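Local coordinates for protein IroE-like serine hydrolase (Shewanella oneidensis, PDB 3GFF) that probably hydrolyses ester bonds, as an alpha/beta-hydrolase of the esterase D family related to the IroE esterase, at residues E27-L32 with G80-N85; D119-E124 with P160-Y165; A154-R159 with T181-R186. All blocks are in the same frame, centred on the assembly; numbering follows the deposited sequence.

The three contacts run across one alpha/beta-hydrolase sheet and its flanking helices. Contact 1 pairs two antiparallel strands, contact 2 docks helix 114-132 on the turn entering strand 164-168, and contact 3 joins the end of helix 146-156 to helix 178-189. Contacts 1 and 2 meet where I81 CD1 lies 4.0 Å from I121 CD1. Contacts 2 and 3 are joined by salt bridges from R159 NH1 of contact 3 to D119 OD1 and E122 OE1 of contact 2, each at 2.9 Å. Contacts 1 and 3 stay about 11 Å apart at their nearest atoms. Helix 146-156 follows S145, the probable nucleophile of a triad with H247 and D169.

Contact 1: E27-L32 with G80-N85; sequences EYVIAL and GIHNTN
The ring of H82 leans on two alternate residues of the neighbouring strand, E27 and V29. H82 CG stands anti to the carbonyl carbon (chi1 -61°), which lays the ring alongside strand 27-31: ND1 comes 3.9 Å from E27 CB, and NE2 lies 3.9 Å from V29 CG1. The imidazole and the valine cross at about a right angle. The carboxylate of E27 stands steeply to the ring, their planes 82° apart, and the extended chain carries its OE2 to a salt bridge with R16 on strand 12-19. A histidine suits this border because its flat ring can cover aliphatic carbon while remaining partly exposed.

V29 places CG2 over G80, 3.7 Å from its CA. A CB at G80 would come too close to that methyl, consistent with glycine here. On the other face Y28 CB rests 3.2 Å from G80 O, while the phenol ring swings away to pack on helix 114-132, where I81 also meets L125.

The backbones bond twice between V29 and G80, V29 N giving to G80 O at 2.9 Å. H82 N adds a bond to E27 O, at 3.1 Å. This is the antiparallel join between the N-terminal hairpin strand 24-31 and strand 77-81, the first strand of the parallel run of the alpha/beta-hydrolase sheet.

Contact 2: D119-E124 with P160-Y165; sequences DFIEKE and PLFSAY
Helix 114-132 of the alpha/beta-hydrolase fold packs here on the loop that leads into strand 164-168, with E122 and I121 meeting P160, L161 and F162. E122 reaches across with a chain extended beyond CG, and its OE2 accepts the backbone N-H of L161 at 3.1 Å, met nearly along the C-O axis with an N-H...O angle of 146°. The same oxygen lies 3.4 Å from P160 CD, so the carboxylate sits against the proline ring as well as the amide. Its other oxygen, OE1, forms a salt bridge with R159, which also binds D119 one helical turn earlier. The two oxygens thus divide their work between a charge and a backbone donor, a task for which glutamate has both the length and the charge. A glutamine in its place would probably weaken the hold on R159, leaving that guanidinium with less negative charge to balance it.

In this fold the helix flanks the sheet, and I121 reaches it here through the loop residues L161 and F162. Its CG2, set anti to the backbone N, touches L161 CD2 at a tight 3.5 Å and F162 CZ at 3.8 Å, crossing both side chains at about a right angle. L161 CD2 also sits over one face of the F162 ring, 3.7 Å above its plane and toward the rim. F162 in turn packs on N139 and L141 of strand 138-144.

Contact 3: A154-R159 with T181-R186; sequences ALRTDR and TLLEER
R186 and R156 cross obliquely, with guanidinium planes 86° apart, and touch through their aliphatic stems: R156 CG lies 3.8 Å from R186 CB. The charged ends part company and take different acids, which lets two arginines pack side by side.

R186 starts with CG anti to its N and bends at chi2 (66°), a course that carries it past the last carbonyls of helix 146-156. Its CD comes 3.3 Å from R156 O. The guanidinium then approaches D158 side-on, NE and NH2 both giving to the single oxygen OD1, at 3.1 Å and 3.2 Å. OD1 lies in the guanidinium plane and offers its syn lone pair to NE, although the carboxylate is turned 65° from that plane; NH2 therefore reaches the oxygen from well out of the carboxylate plane. The remaining nitrogen, NH1, bonds to G190 O, and the group also makes a cation-pi contact with F192, so several partners fix its rotation.

R156 instead bends at chi3, passing CD along L182 O and holding a salt bridge from NE to E153. Its NH1 gives to a water at 2.9 Å, which also lies close to L182 O. Nearer the backbone, R156 CB meets L183 CD2 at 3.9 Å. Long aliphatic arginine stems suit this partly buried seam, where they can pack against the neighbouring helix while their ends reach polar partners.

D158 owes its place to the helix end itself: with positive phi it is the C-prime residue, and R159 N bonds to A154 O while D158 N bonds to L155 O. The arrangement is a Schellman motif whose C-prime aspartate carries a salt bridge to the next helix along the chain.

Contact 1: E27-L32 with G80-N85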
ATOM      1  N   GLU A  27      18.720  -8.265  16.149  1.00 24.54           N
ATOM      2  CA  GLU A  27      18.867  -7.451  14.949  1.00 25.73           C
ATOM      3  C   GLU A  27      17.635  -6.603  14.690  1.00 23.20           C
ATOM      4  O   GLU A  27      16.485  -6.949  15.058  1.00 21.72           O
ATOM      5  CB  GLU A  27      19.178  -8.320  13.717  1.00 27.09           C
ATOM      6  CG  GLU A  27      20.553  -8.941  13.786  1.00 29.72           C
ATOM      7  CD  GLU A  27      20.868  -9.857  12.614  1.00 31.30           C
ATOM      8  OE1 GLU A  27      19.943 -10.387  11.951  1.00 34.33           O
ATOM      9  OE2 GLU A  27      22.073 -10.061  12.370  1.00 35.03           O
ATOM     10  N   TYR A  28      17.896  -5.456  14.092  1.00 21.33           N
ATOM     11  CA  TYR A  28      16.844  -4.534  13.732  1.00 22.59           C
ATOM     12  C   TYR A  28      17.298  -3.604  12.611  1.00 21.66           C
ATOM     13  O   TYR A  28      18.491  -3.465  12.344  1.00 19.75           O
ATOM     14  CB  TYR A  28      16.358  -3.758  14.962  1.00 22.89           C
ATOM     15  CG  TYR A  28      17.332  -2.801  15.587  1.00 23.11           C
ATOM     16  CD1 TYR A  28      18.214  -3.226  16.563  1.00 23.32           C
ATOM     17  CD2 TYR A  28      17.341  -1.463  15.235  1.00 22.31           C
ATOM     18  CE1 TYR A  28      19.070  -2.345  17.172  1.00 24.04           C
ATOM     19  CE2 TYR A  28      18.193  -0.579  15.833  1.00 23.31           C
ATOM     20  CZ  TYR A  28      19.048  -1.017  16.813  1.00 23.39           C
ATOM     21  OH  TYR A  28      19.940  -0.157  17.401  1.00 24.53           O
ATOM     22  N   VAL A  29      16.327  -2.971  11.967  1.00 22.80           N
ATOM     23  CA  VAL A  29      16.561  -2.042  10.866  1.00 23.67           C
ATOM     24  C   VAL A  29      15.914  -0.682  11.167  1.00 24.17           C
ATOM     25  O   VAL A  29      14.864  -0.617  11.786  1.00 25.17           O
ATOM     26  CB  VAL A  29      15.994  -2.593   9.522  1.00 24.34           C
ATOM     27  CG1 VAL A  29      16.888  -3.668   8.937  1.00 23.68           C
ATOM     28  CG2 VAL A  29      14.551  -3.109   9.711  1.00 24.08           C
ATOM     29  N   ILE A  30      16.579   0.392  10.765  1.00 24.88           N
ATOM     30  CA  ILE A  30      16.108   1.776  10.958  1.00 25.69           C
ATOM     31  C   ILE A  30      15.973   2.487   9.601  1.00 25.32           C
ATOM     32  O   ILE A  30      16.871   2.399   8.802  1.00 25.28           O
ATOM     33  CB  ILE A  30      17.161   2.614  11.733  1.00 26.76           C
ATOM     34  CG1 ILE A  30      17.414   2.070  13.134  1.00 27.53           C
ATOM     35  CG2 ILE A  30      16.756   4.078  11.828  1.00 27.03           C
ATOM     36  CD1 ILE A  30      18.457   2.901  13.901  1.00 26.74           C
ATOM     37  N   ALA A  31      14.858   3.173   9.358  1.00 25.91           N
ATOM     38  CA  ALA A  31      14.664   4.011   8.173  1.00 25.85           C
ATOM     39  C   ALA A  31      14.488   5.407   8.754  1.00 25.70           C
ATOM     40  O   ALA A  31      13.645   5.604   9.641  1.00 26.57           O
ATOM     41  CB  ALA A  31      13.417   3.598   7.365  1.00 25.68           C
ATOM     42  N   LEU A  32      15.327   6.348   8.312  1.00 24.76           N
ATOM     43  CA  LEU A  32      15.268   7.721   8.778  1.00 23.42           C
ATOM     44  C   LEU A  32      14.379   8.512   7.797  1.00 22.43           C
ATOM     45  O   LEU A  32      14.375   8.248   6.611  1.00 20.82           O
ATOM     46  CB  LEU A  32      16.686   8.328   8.861  1.00 23.37           C
ATOM     47  CG  LEU A  32      17.635   7.755   9.923  1.00 23.46           C
ATOM     48  CD1 LEU A  32      18.995   8.392   9.778  1.00 24.74           C
ATOM     49  CD2 LEU A  32      17.108   7.973  11.369  1.00 22.42           C
ATOM     50  N   GLY A  80      12.232  -1.435  12.449  1.00 24.51           N
ATOM     51  CA  GLY A  80      11.762  -2.807  12.198  1.00 25.26           C
ATOM     52  C   GLY A  80      12.516  -3.787  13.094  1.00 25.15           C
ATOM     53  O   GLY A  80      13.750  -3.847  13.069  1.00 22.82           O
ATOM     54  N   ILE A  81      11.788  -4.559  13.893  1.00 25.17           N
ATOM     55  CA  ILE A  81      12.428  -5.492  14.824  1.00 25.41           C
ATOM     56  C   ILE A  81      12.403  -6.919  14.269  1.00 24.89           C
ATOM     57  O   ILE A  81      11.350  -7.461  13.973  1.00 24.94           O
ATOM     58  CB  ILE A  81      11.766  -5.414  16.242  1.00 25.78           C
ATOM     59  CG1 ILE A  81      11.694  -3.968  16.703  1.00 24.89           C
ATOM     60  CG2 ILE A  81      12.549  -6.250  17.310  1.00 24.56           C
ATOM     61  CD1 ILE A  81      10.962  -3.795  18.000  1.00 24.12           C
ATOM     62  N   HIS A  82      13.565  -7.540  14.104  1.00 25.02           N
ATOM     63  CA  HIS A  82      13.558  -8.891  13.593  1.00 27.24           C
ATOM     64  C   HIS A  82      13.315  -9.854  14.720  1.00 28.16           C
ATOM     65  O   HIS A  82      13.618  -9.552  15.864  1.00 26.89           O
ATOM     66  CB  HIS A  82      14.850  -9.287  12.897  1.00 29.24           C
ATOM     67  CG  HIS A  82      15.167  -8.443  11.724  1.00 30.06           C
ATOM     68  ND1 HIS A  82      16.340  -8.567  11.026  1.00 31.64           N
ATOM     69  CD2 HIS A  82      14.488  -7.415  11.158  1.00 31.37           C
ATOM     70  CE1 HIS A  82      16.353  -7.683  10.042  1.00 32.80           C
ATOM     71  NE2 HIS A  82      15.242  -6.966  10.105  1.00 31.62           N
ATOM     72  N   ASN A  83      12.772 -11.012  14.356  1.00 28.20           N
ATOM     73  CA  ASN A  83      12.545 -12.105  15.260  1.00 27.91           C
ATOM     74  C   ASN A  83      13.721 -13.077  15.364  1.00 27.90           C
ATOM     75  O   ASN A  83      14.570 -13.200  14.473  1.00 27.26           O
ATOM     76  CB  ASN A  83      11.338 -12.918  14.794  1.00 27.93           C
ATOM     77  CG  ASN A  83      10.042 -12.272  15.138  1.00 27.54           C
ATOM     78  OD1 ASN A  83       9.814 -11.923  16.287  1.00 29.61           O
ATOM     79  ND2 ASN A  83       9.160 -12.158  14.171  1.00 26.83           N
ATOM     80  N   THR A  84      13.766 -13.745  16.507  1.00 27.56           N
ATOM     81  CA  THR A  84      14.658 -14.869  16.701  1.00 26.07           C
ATOM     82  C   THR A  84      13.619 -15.976  17.029  1.00 26.28           C
ATOM     83  O   THR A  84      13.182 -16.703  16.133  1.00 25.57           O
ATOM     84  CB  THR A  84      15.659 -14.599  17.802  1.00 25.83           C
ATOM     85  OG1 THR A  84      14.973 -14.444  19.040  1.00 26.26           O
ATOM     86  CG2 THR A  84      16.473 -13.321  17.496  1.00 24.84           C
ATOM     87  N   ASN A  85      13.162 -16.037  18.284  1.00 26.18           N
ATOM     88  CA  ASN A  85      12.107 -16.982  18.685  1.00 25.91           C
ATOM     89  C   ASN A  85      10.737 -16.246  18.814  1.00 26.57           C
ATOM     90  O   ASN A  85      10.354 -15.697  19.861  1.00 26.79           O
ATOM     91  CB  ASN A  85      12.513 -17.708  19.968  1.00 24.33           C
ATOM     92  CG  ASN A  85      11.635 -18.913  20.283  1.00 22.93           C
ATOM     93  OD1 ASN A  85      10.503 -19.045  19.795  1.00 21.01           O
ATOM     94  ND2 ASN A  85      12.143 -19.773  21.154  1.00 20.91           N
TER
HETATM   95  O   HOH W   1      15.426  -8.299  16.941  1.00 28.75           O

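Contact 2: D119-E124 with P160-Y165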
ATOM      1  N   ASP A 119      10.010  -5.852  27.707  1.00 24.21           N
ATOM      2  CA  ASP A 119      11.058  -5.307  28.584  1.00 23.65           C
ATOM      3  C   ASP A 119      12.308  -5.021  27.765  1.00 24.64           C
ATOM      4  O   ASP A 119      12.989  -4.001  27.966  1.00 27.82           O
ATOM      5  CB  ASP A 119      11.388  -6.275  29.699  1.00 24.32           C
ATOM      6  CG  ASP A 119      10.283  -6.374  30.738  1.00 24.10           C
ATOM      7  OD1 ASP A 119       9.383  -5.512  30.811  1.00 22.59           O
ATOM      8  OD2 ASP A 119      10.313  -7.341  31.476  1.00 24.69           O
ATOM      9  N   PHE A 120      12.630  -5.928  26.848  1.00 24.74           N
ATOM     10  CA  PHE A 120      13.745  -5.730  25.900  1.00 22.56           C
ATOM     11  C   PHE A 120      13.616  -4.409  25.126  1.00 21.28           C
ATOM     12  O   PHE A 120      14.584  -3.677  24.956  1.00 20.29           O
ATOM     13  CB  PHE A 120      13.886  -6.921  24.940  1.00 21.81           C
ATOM     14  CG  PHE A 120      14.444  -6.538  23.560  1.00 21.41           C
ATOM     15  CD1 PHE A 120      15.778  -6.172  23.393  1.00 21.43           C
ATOM     16  CD2 PHE A 120      13.614  -6.560  22.422  1.00 21.96           C
ATOM     17  CE1 PHE A 120      16.291  -5.822  22.122  1.00 21.30           C
ATOM     18  CE2 PHE A 120      14.116  -6.169  21.137  1.00 20.89           C
ATOM     19  CZ  PHE A 120      15.457  -5.802  21.012  1.00 21.63           C
ATOM     20  N   ILE A 121      12.409  -4.111  24.672  1.00 23.23           N
ATOM     21  CA  ILE A 121      12.146  -2.881  23.932  1.00 23.75           C
ATOM     22  C   ILE A 121      12.340  -1.660  24.841  1.00 23.17           C
ATOM     23  O   ILE A 121      13.063  -0.736  24.490  1.00 23.27           O
ATOM     24  CB  ILE A 121      10.736  -2.885  23.281  1.00 24.52           C
ATOM     25  CG1 ILE A 121      10.653  -3.966  22.194  1.00 24.61           C
ATOM     26  CG2 ILE A 121      10.369  -1.458  22.716  1.00 23.50           C
ATOM     27  CD1 ILE A 121       9.258  -4.177  21.628  1.00 24.47           C
ATOM     28  N   GLU A 122      11.739  -1.681  26.026  1.00 22.31           N
ATOM     29  CA  GLU A 122      11.811  -0.528  26.918  1.00 22.28           C
ATOM     30  C   GLU A 122      13.109  -0.317  27.625  1.00 22.74           C
ATOM     31  O   GLU A 122      13.490   0.833  27.866  1.00 23.15           O
ATOM     32  CB  GLU A 122      10.688  -0.580  27.968  1.00 21.24           C
ATOM     33  CG  GLU A 122       9.317  -0.439  27.338  1.00 20.71           C
ATOM     34  CD  GLU A 122       8.224  -0.157  28.325  1.00 21.05           C
ATOM     35  OE1 GLU A 122       7.744  -1.075  29.013  1.00 20.52           O
ATOM     36  OE2 GLU A 122       7.788   0.995  28.365  1.00 21.98           O
ATOM     37  N   LYS A 123      13.765  -1.418  27.993  1.00 22.26           N
ATOM     38  CA  LYS A 123      14.958  -1.337  28.800  1.00 22.99           C
ATOM     39  C   LYS A 123      16.233  -1.308  27.961  1.00 21.56           C
ATOM     40  O   LYS A 123      17.212  -0.743  28.396  1.00 18.28           O
ATOM     41  CB  LYS A 123      14.988  -2.467  29.840  1.00 23.71           C
ATOM     42  CG  LYS A 123      13.797  -2.454  30.800  1.00 23.80           C
ATOM     43  CD  LYS A 123      13.840  -1.283  31.773  1.00 24.35           C
ATOM     44  CE  LYS A 123      12.767  -1.439  32.909  1.00 24.67           C
ATOM     45  NZ  LYS A 123      12.803  -0.313  33.917  1.00 22.41           N
ATOM     46  N   GLU A 124      16.192  -1.866  26.750  1.00 21.65           N
ATOM     47  CA  GLU A 124      17.371  -1.909  25.892  1.00 21.39           C
ATOM     48  C   GLU A 124      17.197  -1.248  24.533  1.00 22.32           C
ATOM     49  O   GLU A 124      17.878  -0.255  24.234  1.00 23.96           O
ATOM     50  CB  GLU A 124      17.808  -3.349  25.728  1.00 21.93           C
ATOM     51  CG  GLU A 124      18.132  -4.040  27.039  1.00 20.06           C
ATOM     52  CD  GLU A 124      18.403  -5.524  26.909  1.00 20.79           C
ATOM     53  OE1 GLU A 124      17.791  -6.198  26.060  1.00 23.57           O
ATOM     54  OE2 GLU A 124      19.203  -6.047  27.683  1.00 20.44           O
ATOM     55  N   PRO A 160       4.640   2.288  29.579  1.00 23.73           N
ATOM     56  CA  PRO A 160       4.689   3.745  29.368  1.00 23.05           C
ATOM     57  C   PRO A 160       5.324   4.287  28.081  1.00 22.47           C
ATOM     58  O   PRO A 160       5.043   5.416  27.714  1.00 22.31           O
ATOM     59  CB  PRO A 160       5.409   4.247  30.639  1.00 23.69           C
ATOM     60  CG  PRO A 160       6.228   3.121  31.085  1.00 23.40           C
ATOM     61  CD  PRO A 160       5.511   1.864  30.699  1.00 24.01           C
ATOM     62  N   LEU A 161       6.145   3.484  27.406  1.00 23.25           N
ATOM     63  CA  LEU A 161       6.844   3.877  26.194  1.00 23.60           C
ATOM     64  C   LEU A 161       5.926   4.269  25.017  1.00 24.82           C
ATOM     65  O   LEU A 161       6.205   5.253  24.306  1.00 22.09           O
ATOM     66  CB  LEU A 161       7.719   2.711  25.704  1.00 22.90           C
ATOM     67  CG  LEU A 161       8.518   2.895  24.408  1.00 22.29           C
ATOM     68  CD1 LEU A 161       9.559   4.039  24.572  1.00 23.10           C
ATOM     69  CD2 LEU A 161       9.223   1.612  23.934  1.00 22.00           C
ATOM     70  N   PHE A 162       4.870   3.475  24.801  1.00 23.63           N
ATOM     71  CA  PHE A 162       4.022   3.637  23.625  1.00 24.84           C
ATOM     72  C   PHE A 162       2.720   4.392  23.921  1.00 23.95           C
ATOM     73  O   PHE A 162       2.090   4.120  24.915  1.00 23.63           O
ATOM     74  CB  PHE A 162       3.620   2.269  23.025  1.00 25.36           C
ATOM     75  CG  PHE A 162       4.762   1.390  22.624  1.00 25.69           C
ATOM     76  CD1 PHE A 162       5.508   1.669  21.503  1.00 26.08           C
ATOM     77  CD2 PHE A 162       5.062   0.238  23.343  1.00 27.12           C
ATOM     78  CE1 PHE A 162       6.566   0.826  21.106  1.00 26.71           C
ATOM     79  CE2 PHE A 162       6.122  -0.607  22.951  1.00 26.20           C
ATOM     80  CZ  PHE A 162       6.862  -0.300  21.834  1.00 26.33           C
ATOM     81  N   SER A 163       2.328   5.319  23.043  1.00 24.63           N
ATOM     82  CA  SER A 163       1.032   6.032  23.181  1.00 24.53           C
ATOM     83  C   SER A 163      -0.031   5.492  22.224  1.00 22.95           C
ATOM     84  O   SER A 163      -1.234   5.711  22.429  1.00 23.79           O
ATOM     85  CB  SER A 163       1.189   7.538  22.955  1.00 24.64           C
ATOM     86  OG  SER A 163       1.882   7.798  21.745  1.00 26.13           O
ATOM     87  N   ALA A 164       0.410   4.790  21.197  1.00 22.92           N
ATOM     88  CA  ALA A 164      -0.492   4.312  20.134  1.00 23.60           C
ATOM     89  C   ALA A 164      -0.108   2.941  19.690  1.00 24.72           C
ATOM     90  O   ALA A 164       1.093   2.624  19.534  1.00 27.46           O
ATOM     91  CB  ALA A 164      -0.453   5.275  18.881  1.00 21.34           C
ATOM     92  N   TYR A 165      -1.131   2.157  19.388  1.00 25.53           N
ATOM     93  CA  TYR A 165      -0.958   0.793  18.927  1.00 24.61           C
ATOM     94  C   TYR A 165      -1.824   0.499  17.702  1.00 23.49           C
ATOM     95  O   TYR A 165      -2.991   0.912  17.607  1.00 24.12           O
ATOM     96  CB  TYR A 165      -1.365  -0.188  20.034  1.00 24.44           C
ATOM     97  CG  TYR A 165      -0.600  -0.055  21.342  1.00 24.07           C
ATOM     98  CD1 TYR A 165       0.596  -0.714  21.515  1.00 23.77           C
ATOM     99  CD2 TYR A 165      -1.085   0.697  22.399  1.00 22.42           C
ATOM    100  CE1 TYR A 165       1.312  -0.606  22.685  1.00 23.39           C
ATOM    101  CE2 TYR A 165      -0.378   0.780  23.610  1.00 22.73           C
ATOM    102  CZ  TYR A 165       0.825   0.119  23.726  1.00 23.19           C
ATOM    103  OH  TYR A 165       1.605   0.144  24.856  1.00 23.76           O
TER

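Contact 3: A154-R159 with T181-R186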
ATOM      1  N   ALA A 154       1.160  -4.904  25.686  1.00 24.67           N
ATOM      2  CA  ALA A 154       1.742  -3.602  25.993  1.00 23.90           C
ATOM      3  C   ALA A 154       0.626  -2.724  26.570  1.00 23.98           C
ATOM      4  O   ALA A 154       0.796  -2.134  27.634  1.00 23.43           O
ATOM      5  CB  ALA A 154       2.364  -2.969  24.722  1.00 22.65           C
ATOM      6  N   LEU A 155      -0.522  -2.680  25.885  1.00 24.45           N
ATOM      7  CA  LEU A 155      -1.681  -1.948  26.380  1.00 24.84           C
ATOM      8  C   LEU A 155      -2.122  -2.579  27.696  1.00 24.98           C
ATOM      9  O   LEU A 155      -2.179  -1.902  28.714  1.00 26.07           O
ATOM     10  CB  LEU A 155      -2.821  -1.903  25.331  1.00 25.21           C
ATOM     11  CG  LEU A 155      -4.079  -1.014  25.537  1.00 25.84           C
ATOM     12  CD1 LEU A 155      -3.787   0.478  25.429  1.00 25.39           C
ATOM     13  CD2 LEU A 155      -5.210  -1.387  24.500  1.00 25.84           C
ATOM     14  N   ARG A 156      -2.326  -3.894  27.707  1.00 25.40           N
ATOM     15  CA  ARG A 156      -2.801  -4.570  28.915  1.00 25.03           C
ATOM     16  C   ARG A 156      -1.970  -4.294  30.173  1.00 25.80           C
ATOM     17  O   ARG A 156      -2.535  -4.151  31.278  1.00 27.35           O
ATOM     18  CB  ARG A 156      -2.901  -6.101  28.728  1.00 24.61           C
ATOM     19  CG  ARG A 156      -3.780  -6.761  29.812  1.00 24.73           C
ATOM     20  CD  ARG A 156      -3.688  -8.299  29.805  1.00 24.91           C
ATOM     21  NE  ARG A 156      -2.408  -8.730  30.347  1.00 25.44           N
ATOM     22  CZ  ARG A 156      -2.143  -8.933  31.637  1.00 25.74           C
ATOM     23  NH1 ARG A 156      -3.081  -8.798  32.567  1.00 26.54           N
ATOM     24  NH2 ARG A 156      -0.925  -9.315  32.003  1.00 25.71           N
ATOM     25  N   THR A 157      -0.648  -4.229  30.015  1.00 24.94           N
ATOM     26  CA  THR A 157       0.265  -4.034  31.149  1.00 23.79           C
ATOM     27  C   THR A 157       0.800  -2.591  31.332  1.00 23.80           C
ATOM     28  O   THR A 157       1.827  -2.367  31.975  1.00 23.62           O
ATOM     29  CB  THR A 157       1.422  -5.039  31.029  1.00 23.96           C
ATOM     30  OG1 THR A 157       2.140  -4.806  29.812  1.00 22.75           O
ATOM     31  CG2 THR A 157       0.858  -6.442  30.995  1.00 23.84           C
ATOM     32  N   ASP A 158       0.086  -1.631  30.751  1.00 25.05           N
ATOM     33  CA  ASP A 158       0.342  -0.196  30.883  1.00 25.03           C
ATOM     34  C   ASP A 158       1.770   0.263  30.580  1.00 25.02           C
ATOM     35  O   ASP A 158       2.261   1.175  31.214  1.00 23.51           O
ATOM     36  CB  ASP A 158      -0.118   0.241  32.270  1.00 25.76           C
ATOM     37  CG  ASP A 158      -1.570  -0.161  32.531  1.00 25.85           C
ATOM     38  OD1 ASP A 158      -2.196  -0.646  31.579  1.00 26.52           O
ATOM     39  OD2 ASP A 158      -2.075  -0.001  33.655  1.00 25.76           O
ATOM     40  N   ARG A 159       2.400  -0.329  29.565  1.00 24.12           N
ATOM     41  CA  ARG A 159       3.789   0.022  29.251  1.00 24.42           C
ATOM     42  C   ARG A 159       3.809   1.490  28.879  1.00 23.77           C
ATOM     43  O   ARG A 159       3.058   1.899  27.995  1.00 23.24           O
ATOM     44  CB  ARG A 159       4.370  -0.821  28.100  1.00 24.04           C
ATOM     45  CG  ARG A 159       4.310  -2.314  28.335  1.00 24.59           C
ATOM     46  CD  ARG A 159       4.786  -2.685  29.747  1.00 24.11           C
ATOM     47  NE  ARG A 159       5.072  -4.110  29.858  1.00 24.28           N
ATOM     48  CZ  ARG A 159       6.280  -4.668  29.690  1.00 25.06           C
ATOM     49  NH1 ARG A 159       7.345  -3.940  29.391  1.00 24.31           N
ATOM     50  NH2 ARG A 159       6.427  -5.977  29.844  1.00 24.04           N
ATOM     51  N   THR A 181      -9.703 -13.308  28.142  1.00 28.29           N
ATOM     52  CA  THR A 181     -10.381 -12.894  29.368  1.00 27.67           C
ATOM     53  C   THR A 181      -9.529 -11.889  30.108  1.00 28.07           C
ATOM     54  O   THR A 181     -10.062 -10.929  30.656  1.00 28.03           O
ATOM     55  CB  THR A 181     -10.664 -14.091  30.325  1.00 27.38           C
ATOM     56  OG1 THR A 181     -11.560 -15.002  29.694  1.00 28.15           O
ATOM     57  CG2 THR A 181     -11.283 -13.620  31.607  1.00 27.28           C
ATOM     58  N   LEU A 182      -8.212 -12.118  30.160  1.00 28.26           N
ATOM     59  CA  LEU A 182      -7.291 -11.161  30.804  1.00 28.45           C
ATOM     60  C   LEU A 182      -7.371  -9.798  30.142  1.00 28.52           C
ATOM     61  O   LEU A 182      -7.346  -8.773  30.824  1.00 29.62           O
ATOM     62  CB  LEU A 182      -5.848 -11.658  30.754  1.00 29.63           C
ATOM     63  CG  LEU A 182      -5.427 -12.623  31.854  1.00 30.13           C
ATOM     64  CD1 LEU A 182      -6.553 -13.540  32.283  1.00 30.67           C
ATOM     65  CD2 LEU A 182      -4.179 -13.370  31.410  1.00 29.02           C
ATOM     66  N   LEU A 183      -7.482  -9.791  28.817  1.00 27.58           N
ATOM     67  CA  LEU A 183      -7.628  -8.531  28.066  1.00 28.37           C
ATOM     68  C   LEU A 183      -8.934  -7.815  28.372  1.00 28.10           C
ATOM     69  O   LEU A 183      -8.945  -6.598  28.586  1.00 28.70           O
ATOM     70  CB  LEU A 183      -7.563  -8.743  26.555  1.00 28.11           C
ATOM     71  CG  LEU A 183      -6.276  -8.610  25.800  1.00 28.31           C
ATOM     72  CD1 LEU A 183      -6.652  -8.665  24.322  1.00 28.32           C
ATOM     73  CD2 LEU A 183      -5.595  -7.300  26.127  1.00 28.58           C
ATOM     74  N   GLU A 184     -10.028  -8.575  28.348  1.00 27.26           N
ATOM     75  CA  GLU A 184     -11.338  -8.047  28.656  1.00 26.25           C
ATOM     76  C   GLU A 184     -11.355  -7.428  30.069  1.00 26.24           C
ATOM     77  O   GLU A 184     -11.967  -6.395  30.277  1.00 26.09           O
ATOM     78  CB  GLU A 184     -12.375  -9.167  28.571  1.00 26.58           C
ATOM     79  CG  GLU A 184     -12.669  -9.657  27.152  1.00 26.68           C
ATOM     80  CD  GLU A 184     -13.548 -10.896  27.138  1.00 25.75           C
ATOM     81  OE1 GLU A 184     -13.671 -11.562  28.184  1.00 27.04           O
ATOM     82  OE2 GLU A 184     -14.091 -11.228  26.084  1.00 23.28           O
ATOM     83  N   GLU A 185     -10.720  -8.099  31.031  1.00 26.54           N
ATOM     84  CA  GLU A 185     -10.613  -7.603  32.394  1.00 26.34           C
ATOM     85  C   GLU A 185      -9.942  -6.220  32.404  1.00 25.66           C
ATOM     86  O   GLU A 185     -10.365  -5.318  33.118  1.00 24.23           O
ATOM     87  CB  GLU A 185      -9.834  -8.590  33.255  1.00 27.83           C
ATOM     88  CG  GLU A 185     -10.636  -9.839  33.514  1.00 29.58           C
ATOM     89  CD  GLU A 185      -9.995 -10.862  34.440  1.00 30.80           C
ATOM     90  OE1 GLU A 185      -8.850 -10.668  34.948  1.00 31.68           O
ATOM     91  OE2 GLU A 185     -10.697 -11.879  34.665  1.00 31.44           O
ATOM     92  N   ARG A 186      -8.929  -6.045  31.569  1.00 26.52           N
ATOM     93  CA  ARG A 186      -8.234  -4.767  31.494  1.00 26.66           C
ATOM     94  C   ARG A 186      -9.131  -3.656  30.942  1.00 26.32           C
ATOM     95  O   ARG A 186      -9.089  -2.538  31.442  1.00 27.03           O
ATOM     96  CB  ARG A 186      -6.973  -4.890  30.650  1.00 26.55           C
ATOM     97  CG  ARG A 186      -6.183  -3.593  30.545  1.00 26.53           C
ATOM     98  CD  ARG A 186      -5.610  -3.164  31.840  1.00 25.82           C
ATOM     99  NE  ARG A 186      -5.034  -1.809  31.807  1.00 26.18           N
ATOM    100  CZ  ARG A 186      -5.706  -0.693  32.078  1.00 25.76           C
ATOM    101  NH1 ARG A 186      -6.990  -0.768  32.366  1.00 26.73           N
ATOM    102  NH2 ARG A 186      -5.103   0.507  32.068  1.00 24.35           N
TER
HETATM  103  O   HOH W   2      -5.888  -8.027  32.712  1.00 22.42           O